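Local coordinates for protein thiamine phosphate pyrophosphorylase (Bacteroides thetaiotaomicron VPI-5482, PDB 3CEU) that probably joins the pyrimidine and thiazole halves of thiamine into thiamine phosphate, in the pathway to thiamine diphosphate, at residues His90-Val101 against Phe107-Pro115. Numbering follows the deposited sequence.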
loop_
_atom_site.group_PDB
_atom_site.type_symbol
_atom_site.label_atom_id
_atom_site.label_comp_id
_atom_site.label_asym_id
_atom_site.label_seq_id
_atom_site.Cartn_x
_atom_site.Cartn_y
_atom_site.Cartn_z
ATOM N N HIS A 90 5.312 -12.065 6.809
ATOM C CA HIS A 90 4.209 -11.549 6.014
ATOM C C HIS A 90 4.564 -11.502 4.530
ATOM O O HIS A 90 5.551 -10.885 4.128
ATOM C CB HIS A 90 3.834 -10.150 6.519
ATOM C CG HIS A 90 2.591 -9.592 5.900
ATOM N ND1 HIS A 90 2.549 -9.111 4.609
ATOM C CD2 HIS A 90 1.335 -9.462 6.391
ATOM C CE1 HIS A 90 1.322 -8.709 4.330
ATOM N NE2 HIS A 90 0.565 -8.911 5.393
ATOM N N VAL A 91 3.766 -12.172 3.716
ATOM C CA VAL A 91 4.007 -12.172 2.290
ATOM C C VAL A 91 2.724 -11.700 1.637
ATOM O O VAL A 91 1.639 -11.962 2.152
ATOM C CB VAL A 91 4.363 -13.583 1.780
ATOM C CG1 VAL A 91 3.208 -14.528 2.047
ATOM C CG2 VAL A 91 4.696 -13.536 0.298
ATOM N N SER A 92 2.850 -10.994 0.517
ATOM C CA SER A 92 1.692 -10.478 -0.207
ATOM C C SER A 92 2.040 -10.328 -1.675
ATOM O O SER A 92 3.217 -10.298 -2.033
ATOM C CB SER A 92 1.289 -9.113 0.344
ATOM O OG SER A 92 2.303 -8.162 0.079
ATOM N N CYS A 93 1.013 -10.214 -2.519
ATOM C CA CYS A 93 1.201 -10.055 -3.967
ATOM C C CYS A 93 0.004 -9.364 -4.609
ATOM O O CYS A 93 -1.013 -9.129 -3.966
ATOM C CB CYS A 93 1.371 -11.418 -4.639
ATOM S SG CYS A 93 -0.172 -12.333 -4.787
ATOM N N SER A 94 0.130 -9.065 -5.894
ATOM C CA SER A 94 -0.928 -8.404 -6.635
ATOM C C SER A 94 -1.677 -9.355 -7.560
ATOM O O SER A 94 -1.093 -10.279 -8.141
ATOM C CB SER A 94 -0.348 -7.256 -7.467
ATOM O OG SER A 94 0.247 -6.272 -6.646
ATOM N N CYS A 95 -2.977 -9.131 -7.690
ATOM C CA CYS A 95 -3.789 -9.946 -8.579
ATOM C C CYS A 95 -4.487 -8.954 -9.506
ATOM O O CYS A 95 -4.688 -7.796 -9.135
ATOM C CB CYS A 95 -4.798 -10.774 -7.780
ATOM S SG CYS A 95 -4.050 -11.982 -6.626
ATOM N N HIS A 96 -4.842 -9.403 -10.709
ATOM C CA HIS A 96 -5.477 -8.530 -11.691
ATOM C C HIS A 96 -6.743 -9.083 -12.333
ATOM O O HIS A 96 -7.002 -8.842 -13.506
ATOM C CB HIS A 96 -4.477 -8.170 -12.793
ATOM C CG HIS A 96 -3.099 -7.890 -12.284
ATOM N ND1 HIS A 96 -2.153 -8.878 -12.124
ATOM C CD2 HIS A 96 -2.524 -6.742 -11.851
ATOM C CE1 HIS A 96 -1.054 -8.355 -11.616
ATOM N NE2 HIS A 96 -1.251 -7.059 -11.439
ATOM N N SER A 97 -7.529 -9.821 -11.562
ATOM C CA SER A 97 -8.781 -10.378 -12.056
ATOM C C SER A 97 -9.478 -10.982 -10.860
ATOM O O SER A 97 -8.832 -11.335 -9.871
ATOM C CB SER A 97 -8.537 -11.464 -13.117
ATOM O OG SER A 97 -8.021 -12.653 -12.538
ATOM N N VAL A 98 -10.795 -11.093 -10.942
ATOM C CA VAL A 98 -11.564 -11.666 -9.850
ATOM C C VAL A 98 -11.147 -13.115 -9.638
ATOM O O VAL A 98 -11.086 -13.594 -8.504
ATOM C CB VAL A 98 -13.073 -11.582 -10.147
ATOM C CG1 VAL A 98 -13.866 -12.275 -9.056
ATOM C CG2 VAL A 98 -13.485 -10.115 -10.249
ATOM N N GLU A 99 -10.840 -13.804 -10.733
ATOM C CA GLU A 99 -10.417 -15.195 -10.649
ATOM C C GLU A 99 -9.070 -15.310 -9.919
ATOM O O GLU A 99 -8.908 -16.164 -9.051
ATOM C CB GLU A 99 -10.309 -15.807 -12.055
ATOM C CG GLU A 99 -10.171 -17.332 -12.065
ATOM C CD GLU A 99 -9.859 -17.895 -13.445
ATOM O OE1 GLU A 99 -9.834 -19.137 -13.586
ATOM O OE2 GLU A 99 -9.634 -17.101 -14.390
ATOM N N GLU A 100 -8.113 -14.450 -10.265
ATOM C CA GLU A 100 -6.803 -14.494 -9.619
ATOM C C GLU A 100 -6.918 -14.395 -8.103
ATOM O O GLU A 100 -6.384 -15.236 -7.369
ATOM C CB GLU A 100 -5.886 -13.380 -10.142
ATOM C CG GLU A 100 -4.934 -13.860 -11.232
ATOM C CD GLU A 100 -3.881 -12.828 -11.624
ATOM O OE1 GLU A 100 -3.278 -12.193 -10.727
ATOM O OE2 GLU A 100 -3.629 -12.674 -12.840
ATOM N N VAL A 101 -7.623 -13.367 -7.640
ATOM C CA VAL A 101 -7.824 -13.147 -6.215
ATOM C C VAL A 101 -8.457 -14.380 -5.621
ATOM O O VAL A 101 -8.108 -14.800 -4.517
ATOM C CB VAL A 101 -8.794 -11.985 -5.944
ATOM C CG1 VAL A 101 -8.964 -11.807 -4.453
ATOM C CG2 VAL A 101 -8.292 -10.704 -6.597
ATOM N N PHE A 107 -3.395 -17.856 -0.077
ATOM C CA PHE A 107 -1.996 -18.237 -0.045
ATOM C C PHE A 107 -1.117 -17.054 0.336
ATOM O O PHE A 107 0.112 -17.128 0.278
ATOM C CB PHE A 107 -1.601 -18.792 -1.407
ATOM C CG PHE A 107 -2.349 -20.030 -1.775
ATOM C CD1 PHE A 107 -2.144 -21.210 -1.070
ATOM C CD2 PHE A 107 -3.301 -20.011 -2.789
ATOM C CE1 PHE A 107 -2.876 -22.356 -1.372
ATOM C CE2 PHE A 107 -4.039 -21.153 -3.095
ATOM C CZ PHE A 107 -3.824 -22.325 -2.382
ATOM N N TYR A 108 -1.760 -15.961 0.727
ATOM C CA TYR A 108 -1.050 -14.758 1.128
ATOM C C TYR A 108 -1.756 -14.146 2.319
ATOM O O TYR A 108 -2.908 -14.476 2.600
ATOM C CB TYR A 108 -1.028 -13.754 -0.026
ATOM C CG TYR A 108 -0.220 -14.225 -1.217
ATOM C CD1 TYR A 108 1.168 -14.068 -1.251
ATOM C CD2 TYR A 108 -0.836 -14.874 -2.284
ATOM C CE1 TYR A 108 1.918 -14.551 -2.319
ATOM C CE2 TYR A 108 -0.092 -15.363 -3.354
ATOM C CZ TYR A 108 1.285 -15.196 -3.362
ATOM O OH TYR A 108 2.022 -15.676 -4.412
ATOM N N ASP A 109 -1.064 -13.263 3.026
ATOM C CA ASP A 109 -1.657 -12.593 4.172
ATOM C C ASP A 109 -2.740 -11.665 3.652
ATOM O O ASP A 109 -3.748 -11.425 4.320
ATOM C CB ASP A 109 -0.578 -11.837 4.925
ATOM C CG ASP A 109 0.375 -12.772 5.623
ATOM O OD1 ASP A 109 -0.025 -13.361 6.650
ATOM O OD2 ASP A 109 1.509 -12.949 5.138
ATOM N N TYR A 110 -2.508 -11.153 2.446
ATOM C CA TYR A 110 -3.451 -10.302 1.734
ATOM C C TYR A 110 -2.904 -10.046 0.362
ATOM O O TYR A 110 -1.707 -10.188 0.135
ATOM C CB TYR A 110 -3.727 -8.968 2.444
ATOM C CG TYR A 110 -2.579 -7.989 2.639
ATOM C CD1 TYR A 110 -1.891 -7.429 1.558
ATOM C CD2 TYR A 110 -2.258 -7.536 3.914
ATOM C CE1 TYR A 110 -0.917 -6.436 1.757
ATOM C CE2 TYR A 110 -1.298 -6.551 4.115
ATOM C CZ TYR A 110 -0.633 -6.004 3.040
ATOM O OH TYR A 110 0.309 -5.022 3.280
ATOM N N VAL A 111 -3.783 -9.698 -0.565
ATOM C CA VAL A 111 -3.361 -9.416 -1.923
ATOM C C VAL A 111 -3.954 -8.098 -2.386
ATOM O O VAL A 111 -4.950 -7.620 -1.836
ATOM C CB VAL A 111 -3.826 -10.518 -2.907
ATOM C CG1 VAL A 111 -3.364 -11.890 -2.428
ATOM C CG2 VAL A 111 -5.333 -10.481 -3.058
ATOM N N PHE A 112 -3.325 -7.516 -3.400
ATOM C CA PHE A 112 -3.787 -6.272 -4.003
ATOM C C PHE A 112 -4.695 -6.679 -5.155
ATOM O O PHE A 112 -4.572 -7.782 -5.683
ATOM C CB PHE A 112 -2.605 -5.475 -4.580
ATOM C CG PHE A 112 -1.827 -4.697 -3.556
ATOM C CD1 PHE A 112 -2.094 -4.843 -2.200
ATOM C CD2 PHE A 112 -0.837 -3.802 -3.947
ATOM C CE1 PHE A 112 -1.392 -4.116 -1.250
ATOM C CE2 PHE A 112 -0.131 -3.070 -3.000
ATOM C CZ PHE A 112 -0.415 -3.230 -1.646
HETATM N N MSE A 113 -5.614 -5.807 -5.542
HETATM C CA MSE A 113 -6.473 -6.104 -6.674
HETATM C C MSE A 113 -6.506 -4.844 -7.527
HETATM O O MSE A 113 -6.839 -3.760 -7.033
HETATM C CB MSE A 113 -7.886 -6.473 -6.226
HETATM C CG MSE A 113 -8.699 -7.153 -7.315
HETATM SE SE MSE A 113 -10.592 -7.277 -6.935
HETATM C CE MSE A 113 -11.280 -6.860 -8.700
ATOM N N SER A 114 -6.158 -4.985 -8.802
ATOM C CA SER A 114 -6.119 -3.842 -9.713
ATOM C C SER A 114 -6.205 -4.289 -11.166
ATOM O O SER A 114 -6.022 -5.470 -11.466
ATOM C CB SER A 114 -4.813 -3.092 -9.514
ATOM O OG SER A 114 -3.729 -3.936 -9.830
ATOM N N PRO A 115 -6.497 -3.351 -12.088
ATOM C CA PRO A 115 -6.760 -1.918 -11.861
ATOM C C PRO A 115 -8.244 -1.671 -11.568
ATOM O O PRO A 115 -9.089 -1.873 -12.440
ATOM C CB PRO A 115 -6.337 -1.259 -13.182
ATOM C CG PRO A 115 -5.447 -2.286 -13.852
ATOM C CD PRO A 115 -6.129 -3.586 -13.494
#
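Val91 N donates to Asp109 OD2 at 2.8 Å, meeting the oxygen nearly along its C-O axis, while Asp109 N returns a bond to Val91 O, so the two residues are tied by a reciprocal pair of bonds, side chain to backbone and backbone to backbone. Strands 90-95 and 110-113 run parallel as part of a beta-alpha-beta unit of the TIM barrel, joined by helix 98-102. The same aspartate covers one face of the His90 imidazole: its CB lies 3.5 Å from the ring centroid, and the carboxylate plane is only 17° from that of the ring. The CE1-NE2 edge of His90, carried there by a CG anti to the backbone N (chi1 -172°), points at the face of Tyr110 in an offset edge-to-face pair with planes at 62°. Tyr110 OH itself bonds His31 on strand 29-32, inside the barrel.

Further along, three bonds alternate between the strands: Phe112 N to Cys93 O and Ser114 N to Cys95 O lie in the carbonyl plane, whereas Cys95 N sits above that of Phe112. On the inner face, Ser92 OG and Ser94 OG hydrogen-bond to ND1 and NE2 of His75, whose ring also meets Phe112. On the opposite face Val101 CG2 packs on CG of Met113, a selenomethionine, at 3.6 Å, and Val101 CG1 reaches Val111 CG2. Ser97 N-caps this helix by accepting from Glu100 N. Also on this outer side, Tyr108 lies against Cys93, whose SG sits over the phenol face, 3.5 Å from the centroid of the Tyr108 ring, while Val91 CG2 abuts the ring edge.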